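Local atomic coordinates of AAEL008620-PA odorant-binding protein (PDB entry 5V13), a protein that binds juvenile hormone III in mosquito hemolymph and belongs to the odorant-binding protein family. Residues B[25-30]-B[161-166]; B[32-37]-B[267-272]; B[200-205]-B[255-260]. All coordinates share one frame; numbering follows the deposited sequence.

All three contacts are buried, and none is a surface patch. Contacts 1 and 2 share helix 26-38. Contact 1 places its N-terminal turn on the loop 161-166, and contact 2 sets its later turns against the loop 267-272. Contact 3 lies apart, between the loop 200-205 and helix 251-264. Contacts 2 and 3 are both apolar packing of aromatic and aliphatic side chains, but contact 2 borders the bound hormone and contact 3 lies among helices away from it. Contact 1 is also apolar where it touches, but polar groups surround it. Glu27 of contact 1 ties the set together, since its carboxylate reaches Arg201 of contact 3 and Tyr268 of contact 2.

Contact 1 of 3, residues B[25-30]-B[161-166]; sequences TPEQTL and GVKQIG
Val162 places CG1 between its backbone N and carbonyl carbon (chi1 70°), which turns CG2 toward Thr25 and Glu27. Glu27 has CG anti to its backbone N (chi1 -177°), and its chain then bends at chi2. This brings CG beside the aliphatic part of Lys163. Val162 CG2 is the main touching group. Val162 CG2 lies 3.7 Å from Thr25 CB and 3.9 Å from Glu27 CB. The side chains of Thr25 and Val162 run antiparallel alongside one another. Next to them, Glu27 and Lys163 lie roughly perpendicular, with Glu27 CG 3.9 Å from Lys163 CE.

Val162 CG2 thus rests on the first turn of helix 26-38. Thr25 is the N-cap, and with Gln28 it forms a capping box. Gln28 N donates to Thr25 OG1 at 3.1 Å. In return, Thr25 N donates to Gln28 OE1 at 3.1 Å, in the carbonyl plane and on a lone pair. The first bond holds the Thr25 hydroxyl, and the second ties the Gln28 amide back to the start of the helix.

Lys163 bends at chi3 and chi4. Lys163 NZ reaches Gln164 O at 3.2 Å, coming from above the carbonyl plane, and also bonds Thr265 O and Gln167 O. Glu27 OE1 instead forms a salt bridge to Arg201 NH1 and a hydrogen bond with Tyr268 OH, and it stands 5.9 Å from Lys163 NZ.

Helix 26-38 therefore begins against the loop that joins helix 151-158 to helix 169-177. Pro26 packs on Tyr155 and Leu158 of the first, while Glu27 and Lys163 pack on Phe169 of the second.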
# COMPACT_ATOMS: atom_id res chain seq x y z
N THR B 25 -13.22 -6.24 -6.59
CA THR B 25 -11.90 -6.03 -5.99
C THR B 25 -11.41 -7.30 -5.31
O THR B 25 -12.18 -8.23 -5.09
CB THR B 25 -11.97 -4.91 -4.97
OG1 THR B 25 -12.76 -5.36 -3.86
CG2 THR B 25 -12.57 -3.66 -5.57
N PRO B 26 -10.12 -7.35 -4.93
CA PRO B 26 -9.66 -8.48 -4.11
C PRO B 26 -10.29 -8.52 -2.73
O PRO B 26 -10.36 -9.59 -2.13
CB PRO B 26 -8.14 -8.27 -4.03
CG PRO B 26 -7.91 -6.83 -4.42
CD PRO B 26 -9.00 -6.51 -5.39
N GLU B 27 -10.78 -7.38 -2.21
CA GLU B 27 -11.55 -7.45 -0.97
C GLU B 27 -12.85 -8.21 -1.20
O GLU B 27 -13.23 -9.05 -0.38
CB GLU B 27 -11.84 -6.04 -0.44
CG GLU B 27 -12.59 -5.99 0.91
CD GLU B 27 -14.10 -6.23 0.81
OE1 GLU B 27 -14.70 -6.78 1.79
OE2 GLU B 27 -14.71 -5.83 -0.23
N GLN B 28 -13.52 -7.94 -2.31
CA GLN B 28 -14.81 -8.58 -2.59
C GLN B 28 -14.65 -10.07 -2.91
O GLN B 28 -15.43 -10.90 -2.43
CB GLN B 28 -15.49 -7.82 -3.73
CG GLN B 28 -16.06 -6.47 -3.26
CD GLN B 28 -16.60 -5.63 -4.40
OE1 GLN B 28 -15.96 -5.50 -5.45
NE2 GLN B 28 -17.77 -5.04 -4.19
N THR B 29 -13.67 -10.44 -3.75
CA THR B 29 -13.47 -11.87 -4.01
C THR B 29 -13.06 -12.61 -2.73
O THR B 29 -13.58 -13.69 -2.45
CB THR B 29 -12.44 -12.08 -5.12
OG1 THR B 29 -11.22 -11.41 -4.79
CG2 THR B 29 -12.99 -11.51 -6.44
N LEU B 30 -12.14 -12.04 -1.95
CA LEU B 30 -11.73 -12.74 -0.73
C LEU B 30 -12.90 -12.90 0.23
O LEU B 30 -13.08 -13.96 0.83
CB LEU B 30 -10.57 -12.00 -0.05
CG LEU B 30 -9.91 -12.81 1.07
CD1 LEU B 30 -9.39 -14.16 0.54
CD2 LEU B 30 -8.79 -12.03 1.70
N GLY B 161 -8.54 3.20 -2.66
CA GLY B 161 -9.90 2.91 -3.06
C GLY B 161 -10.42 1.55 -2.66
O GLY B 161 -11.60 1.27 -2.86
N VAL B 162 -9.56 0.67 -2.13
CA VAL B 162 -9.98 -0.66 -1.68
C VAL B 162 -9.42 -0.88 -0.29
O VAL B 162 -8.33 -0.39 0.04
CB VAL B 162 -9.50 -1.78 -2.64
CG1 VAL B 162 -7.99 -1.95 -2.57
CG2 VAL B 162 -10.19 -3.09 -2.33
N LYS B 163 -10.18 -1.58 0.55
CA LYS B 163 -9.65 -1.95 1.87
C LYS B 163 -8.50 -2.93 1.69
O LYS B 163 -8.65 -3.96 1.02
CB LYS B 163 -10.74 -2.56 2.75
CG LYS B 163 -10.29 -2.85 4.19
CD LYS B 163 -11.29 -3.78 4.89
CE LYS B 163 -11.10 -5.24 4.45
NZ LYS B 163 -9.84 -5.80 4.98
N GLN B 164 -7.35 -2.62 2.28
CA GLN B 164 -6.19 -3.48 2.11
C GLN B 164 -6.26 -4.66 3.07
O GLN B 164 -7.00 -4.66 4.06
CB GLN B 164 -4.90 -2.69 2.34
CG GLN B 164 -4.73 -1.47 1.40
CD GLN B 164 -4.24 -1.84 0.01
OE1 GLN B 164 -3.36 -2.70 -0.14
NE2 GLN B 164 -4.80 -1.19 -1.02
N ILE B 165 -5.46 -5.68 2.77
CA ILE B 165 -5.30 -6.79 3.70
C ILE B 165 -4.76 -6.23 5.01
O ILE B 165 -3.84 -5.40 5.00
CB ILE B 165 -4.34 -7.85 3.12
CG1 ILE B 165 -5.01 -8.60 1.96
CG2 ILE B 165 -3.86 -8.84 4.21
CD1 ILE B 165 -3.99 -9.35 1.06
N GLY B 166 -5.36 -6.64 6.13
CA GLY B 166 -4.92 -6.14 7.43
C GLY B 166 -5.49 -4.79 7.84
O GLY B 166 -5.30 -4.38 8.99

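Contact 2 of 3, residues B[32-37]-B[267-272]. With JH3 (methyl (2E,6E)-9-[(2R)-3,3-dimethyloxiran-2-yl]-3,7-dimethylnona-2,6-dienoate), chain E.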
# COMPACT_ATOMS: atom_id res chain seq x y z
N ALA B 32 -16.08 -13.20 -0.49
CA ALA B 32 -16.96 -14.24 -1.00
C ALA B 32 -16.33 -15.62 -0.83
O ALA B 32 -17.01 -16.57 -0.40
CB ALA B 32 -17.29 -13.97 -2.47
N TYR B 33 -15.05 -15.76 -1.18
CA TYR B 33 -14.41 -17.08 -1.07
C TYR B 33 -14.43 -17.59 0.37
O TYR B 33 -14.74 -18.76 0.63
CB TYR B 33 -12.96 -17.03 -1.58
CG TYR B 33 -12.77 -16.57 -3.01
CD1 TYR B 33 -13.81 -16.62 -3.93
CD2 TYR B 33 -11.54 -16.07 -3.43
CE1 TYR B 33 -13.62 -16.18 -5.26
CE2 TYR B 33 -11.33 -15.64 -4.73
CZ TYR B 33 -12.37 -15.70 -5.64
OH TYR B 33 -12.16 -15.24 -6.92
N VAL B 34 -14.06 -16.72 1.32
CA VAL B 34 -13.95 -17.14 2.71
C VAL B 34 -15.32 -17.39 3.32
O VAL B 34 -15.54 -18.39 4.03
CB VAL B 34 -13.15 -16.08 3.51
CG1 VAL B 34 -13.22 -16.40 5.01
CG2 VAL B 34 -11.70 -16.05 3.03
N ARG B 35 -16.28 -16.48 3.07
CA ARG B 35 -17.59 -16.65 3.70
C ARG B 35 -18.33 -17.86 3.16
O ARG B 35 -18.98 -18.59 3.91
CB ARG B 35 -18.45 -15.39 3.53
CG ARG B 35 -17.98 -14.21 4.39
CD ARG B 35 -18.13 -14.49 5.90
NE ARG B 35 -19.53 -14.69 6.27
CZ ARG B 35 -20.34 -13.72 6.69
NH1 ARG B 35 -19.89 -12.48 6.79
NH2 ARG B 35 -21.60 -13.99 7.00
N CYS B 36 -18.23 -18.11 1.84
CA CYS B 36 -18.85 -19.31 1.29
C CYS B 36 -18.14 -20.59 1.77
O CYS B 36 -18.79 -21.64 1.90
CB CYS B 36 -18.86 -19.24 -0.24
SG CYS B 36 -20.02 -17.96 -0.85
N LEU B 37 -16.83 -20.53 2.03
CA LEU B 37 -16.14 -21.70 2.58
C LEU B 37 -16.64 -22.02 3.99
O LEU B 37 -16.93 -23.18 4.31
CB LEU B 37 -14.63 -21.47 2.60
CG LEU B 37 -13.85 -21.82 1.33
CD1 LEU B 37 -12.40 -21.32 1.42
CD2 LEU B 37 -13.86 -23.34 1.13
N PHE B 267 -8.44 -9.15 8.73
CA PHE B 267 -7.90 -10.35 8.10
C PHE B 267 -9.03 -11.35 7.87
O PHE B 267 -9.48 -12.01 8.82
CB PHE B 267 -6.80 -10.99 8.96
CG PHE B 267 -5.63 -10.09 9.21
CD1 PHE B 267 -4.67 -9.89 8.23
CD2 PHE B 267 -5.46 -9.47 10.44
CE1 PHE B 267 -3.56 -9.08 8.47
CE2 PHE B 267 -4.37 -8.64 10.68
CZ PHE B 267 -3.42 -8.45 9.70
N TYR B 268 -9.46 -11.50 6.61
CA TYR B 268 -10.55 -12.43 6.31
C TYR B 268 -10.15 -13.87 6.57
O TYR B 268 -10.97 -14.68 7.04
CB TYR B 268 -11.00 -12.22 4.87
CG TYR B 268 -11.72 -10.91 4.65
CD1 TYR B 268 -12.01 -10.06 5.73
CD2 TYR B 268 -12.14 -10.53 3.40
CE1 TYR B 268 -12.69 -8.85 5.54
CE2 TYR B 268 -12.82 -9.33 3.20
CZ TYR B 268 -13.10 -8.49 4.27
OH TYR B 268 -13.79 -7.30 4.05
N PHE B 269 -8.90 -14.23 6.28
CA PHE B 269 -8.27 -15.40 6.87
C PHE B 269 -6.78 -15.11 7.04
O PHE B 269 -6.28 -14.07 6.60
CB PHE B 269 -8.50 -16.67 6.04
CG PHE B 269 -7.61 -16.79 4.83
CD1 PHE B 269 -7.89 -16.09 3.67
CD2 PHE B 269 -6.53 -17.65 4.84
CE1 PHE B 269 -7.08 -16.21 2.56
CE2 PHE B 269 -5.72 -17.79 3.74
CZ PHE B 269 -6.00 -17.08 2.59
N ASP B 270 -6.08 -16.01 7.71
CA ASP B 270 -4.67 -15.81 8.04
C ASP B 270 -3.83 -16.38 6.91
O ASP B 270 -3.70 -17.60 6.78
CB ASP B 270 -4.35 -16.46 9.38
CG ASP B 270 -2.88 -16.38 9.76
OD1 ASP B 270 -2.08 -15.69 9.08
OD2 ASP B 270 -2.52 -17.02 10.76
N LEU B 271 -3.24 -15.50 6.09
CA LEU B 271 -2.47 -15.96 4.93
C LEU B 271 -1.23 -16.75 5.34
O LEU B 271 -0.59 -17.37 4.47
CB LEU B 271 -2.07 -14.77 4.04
CG LEU B 271 -2.94 -14.42 2.82
CD1 LEU B 271 -4.35 -14.00 3.23
CD2 LEU B 271 -2.29 -13.32 1.98
N SER B 272 -0.88 -16.78 6.62
CA SER B 272 0.24 -17.57 7.09
C SER B 272 -0.21 -18.81 7.85
O SER B 272 0.64 -19.51 8.41
CB SER B 272 1.17 -16.73 7.98
OG SER B 272 0.57 -16.44 9.22
C1 JH3 E . -9.87 -19.24 -1.42
O2 JH3 E . -8.76 -18.91 -1.79
O1 JH3 E . -10.18 -19.11 -0.01
CM JH3 E . -9.20 -18.51 0.84
C2 JH3 E . -10.93 -19.76 -2.30
C3 JH3 E . -10.86 -19.99 -3.61
C3' JH3 E . -9.63 -19.75 -4.44
C4 JH3 E . -12.11 -20.50 -4.28
C5 JH3 E . -12.31 -19.76 -5.60
C6 JH3 E . -13.75 -19.91 -6.05
C7 JH3 E . -14.15 -20.85 -6.92
C7' JH3 E . -13.17 -21.85 -7.48
C8 JH3 E . -15.62 -20.90 -7.30
C9 JH3 E . -15.84 -20.61 -8.80
CA JH3 E . -15.14 -19.34 -9.27
O3 JH3 E . -15.47 -18.97 -10.62
CB JH3 E . -16.05 -18.17 -9.59
CB' JH3 E . -15.40 -16.81 -9.30
CC JH3 E . -17.56 -18.32 -9.49
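Val34 on helix 26-38 meets Tyr268 and Phe269 of a loop, at the border of the hormone pocket in this helical PBP/GOBP-family protein. Phe269 lines the pocket, and Val34 backs it through CG2. The CB of Val34 faces the loop, and its two methyl groups divide the work. Val34 CG1 is anti to the backbone N (chi1 171°) and lies 3.5 Å from Tyr268 O. Val34 CG2 sits 4.3 Å from Tyr268 CB and 3.9 Å from Phe269 CD1. Val34 CG2 also comes within 4.1 Å of the ligand's ester methyl, JH3 CM.

Phe269 approaches that same methyl obliquely, with Phe269 CE1 3.6 Å from JH3 CM. One face of its ring carries Leu271 CD1, offset toward the rim. Trp278 of helix 278-286 also meets this ring, with the planes at about 25°.

The helix supplies two pocket residues, Tyr33 and Leu37. Leu37 CD1 is 3.4 Å from the ester oxygen O1 of JH3, a methyl lying against that oxygen. Tyr33 CB touches C2 of JH3 at 3.5 Å, and its ring lies along the chain that follows. There JH3 C5 stands 3.8 Å above the plane of the Tyr33 ring, over its centre.

Contact 3 of 3, residues B[200-205]-B[255-260]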
# COMPACT_ATOMS: atom_id res chain seq x y z
N PHE B 200 -19.48 -4.03 6.23
CA PHE B 200 -19.97 -5.07 7.14
C PHE B 200 -21.01 -5.98 6.48
O PHE B 200 -21.38 -7.00 7.07
CB PHE B 200 -20.59 -4.44 8.40
CG PHE B 200 -19.58 -3.80 9.36
CD1 PHE B 200 -18.23 -3.75 9.06
CD2 PHE B 200 -20.02 -3.26 10.58
CE1 PHE B 200 -17.31 -3.17 9.96
CE2 PHE B 200 -19.12 -2.66 11.48
CZ PHE B 200 -17.76 -2.62 11.17
N ARG B 201 -21.50 -5.61 5.29
CA ARG B 201 -22.66 -6.25 4.65
C ARG B 201 -23.92 -6.18 5.52
O ARG B 201 -24.82 -7.01 5.40
CB ARG B 201 -22.36 -7.71 4.26
CG ARG B 201 -21.60 -7.87 2.92
CD ARG B 201 -20.15 -7.34 3.00
NE ARG B 201 -19.36 -7.65 1.79
CZ ARG B 201 -18.09 -7.28 1.60
NH1 ARG B 201 -17.43 -6.59 2.53
NH2 ARG B 201 -17.47 -7.62 0.46
N TRP B 202 -24.00 -5.16 6.39
CA TRP B 202 -25.28 -4.83 7.03
C TRP B 202 -26.24 -4.20 6.03
O TRP B 202 -27.46 -4.36 6.15
CB TRP B 202 -25.07 -3.87 8.21
CG TRP B 202 -24.39 -4.45 9.40
CD1 TRP B 202 -23.81 -5.67 9.50
CD2 TRP B 202 -24.25 -3.83 10.68
NE1 TRP B 202 -23.29 -5.85 10.75
CE2 TRP B 202 -23.55 -4.73 11.51
CE3 TRP B 202 -24.63 -2.59 11.21
CZ2 TRP B 202 -23.23 -4.45 12.83
CZ3 TRP B 202 -24.31 -2.30 12.54
CH2 TRP B 202 -23.62 -3.23 13.33
N ILE B 203 -25.71 -3.48 5.05
CA ILE B 203 -26.46 -3.00 3.89
C ILE B 203 -25.89 -3.70 2.67
O ILE B 203 -24.67 -3.69 2.46
CB ILE B 203 -26.38 -1.47 3.74
CG1 ILE B 203 -27.14 -0.80 4.88
CG2 ILE B 203 -26.93 -1.03 2.37
CD1 ILE B 203 -27.09 0.72 4.85
N THR B 204 -26.77 -4.33 1.88
CA THR B 204 -26.30 -5.14 0.77
C THR B 204 -25.89 -4.26 -0.39
O THR B 204 -26.14 -3.05 -0.42
CB THR B 204 -27.38 -6.12 0.32
OG1 THR B 204 -28.42 -5.39 -0.35
CG2 THR B 204 -27.98 -6.85 1.52
N GLU B 205 -25.25 -4.88 -1.38
CA GLU B 205 -24.84 -4.13 -2.56
C GLU B 205 -26.04 -3.47 -3.23
O GLU B 205 -25.90 -2.39 -3.82
CB GLU B 205 -24.10 -5.04 -3.53
CG GLU B 205 -23.58 -4.32 -4.77
CD GLU B 205 -22.54 -5.13 -5.52
OE1 GLU B 205 -21.96 -6.06 -4.90
OE2 GLU B 205 -22.31 -4.85 -6.73
N VAL B 255 -22.10 0.90 19.54
CA VAL B 255 -20.67 1.16 19.43
C VAL B 255 -19.89 -0.12 19.67
O VAL B 255 -18.94 -0.45 18.94
CB VAL B 255 -20.23 2.28 20.38
CG1 VAL B 255 -18.72 2.36 20.44
CG2 VAL B 255 -20.78 3.62 19.91
N ALA B 256 -20.29 -0.89 20.69
CA ALA B 256 -19.59 -2.13 21.02
C ALA B 256 -19.62 -3.11 19.85
O ALA B 256 -18.60 -3.73 19.52
CB ALA B 256 -20.20 -2.76 22.27
N VAL B 257 -20.79 -3.27 19.22
CA VAL B 257 -20.91 -4.22 18.12
C VAL B 257 -20.05 -3.79 16.94
O VAL B 257 -19.33 -4.61 16.35
CB VAL B 257 -22.38 -4.40 17.69
CG1 VAL B 257 -22.46 -5.25 16.43
CG2 VAL B 257 -23.22 -5.01 18.82
N ILE B 258 -20.10 -2.50 16.57
CA ILE B 258 -19.30 -2.00 15.46
C ILE B 258 -17.82 -2.24 15.72
O ILE B 258 -17.07 -2.66 14.83
CB ILE B 258 -19.60 -0.51 15.21
CG1 ILE B 258 -21.03 -0.35 14.66
CG2 ILE B 258 -18.56 0.11 14.26
CD1 ILE B 258 -21.47 1.11 14.47
N ARG B 259 -17.37 -1.98 16.95
CA ARG B 259 -15.97 -2.20 17.30
C ARG B 259 -15.59 -3.67 17.18
O ARG B 259 -14.54 -4.00 16.64
CB ARG B 259 -15.69 -1.70 18.72
CG ARG B 259 -15.11 -0.29 18.80
CD ARG B 259 -14.49 0.02 20.18
NE ARG B 259 -13.19 -0.64 20.38
CZ ARG B 259 -12.01 -0.13 20.00
NH1 ARG B 259 -11.95 1.04 19.37
NH2 ARG B 259 -10.89 -0.81 20.23
N ASP B 260 -16.46 -4.55 17.69
CA ASP B 260 -16.19 -5.98 17.65
C ASP B 260 -16.10 -6.50 16.22
O ASP B 260 -15.15 -7.22 15.87
CB ASP B 260 -17.28 -6.72 18.42
CG ASP B 260 -16.96 -8.19 18.62
OD1 ASP B 260 -16.05 -8.47 19.41
OD2 ASP B 260 -17.61 -9.04 17.99
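The Trp202 indole meets helix 251-264 at its edge. Val257 CG1 lies near the ring plane there, 3.8 Å from Trp202 CZ2 and 3.9 Å from Trp202 CH2. Ile258 CG1 approaches obliquely, 4.1 Å from Trp202 CH2. One face of the indole carries Phe200, whose CD2 stands 3.9 Å above the plane and is offset toward the rim. The Phe197 ring also meets the indole, with the planes at about 30°. The Phe200 ring in turn reaches the helix by its far end. Phe200 CZ lies 3.7 Å from the backbone oxygen Ile258 O, an oblique approach, and Phe200 CE2 lies 4.0 Å from Ile258 CG2.

Ile258 therefore serves both rings by separate branches. Its CG1 is anti to the carbonyl carbon (chi1 -69°) and goes to Trp202, while CG2 is anti to the backbone N and goes to Phe200. The Ile258 side chain runs roughly perpendicular to each aromatic side chain. Trp202 and Val257 meet at a slant.

Between the two aromatic residues, Arg201 has a positive phi (59°). It is the first residue to leave helical angles after the preceding helix. Phe200 and Trp202 flank this turn after the helix end, yet both direct CB toward helix 251-264. The touching surface is hydrocarbon apart from Ile258 O. The one polar atom of the indole, Trp202 NE1, is satisfied by Asp217 OD2.

The contact joins the loop after helix 190-199 to helix 251-264, with other helices packed around. Trp202 and Val257 both also touch helix 211-220, at Ile214 and Tyr218 respectively. Phe200 packs on Phe169 of helix 169-177, and Trp202 on Leu246 of helix 239-247.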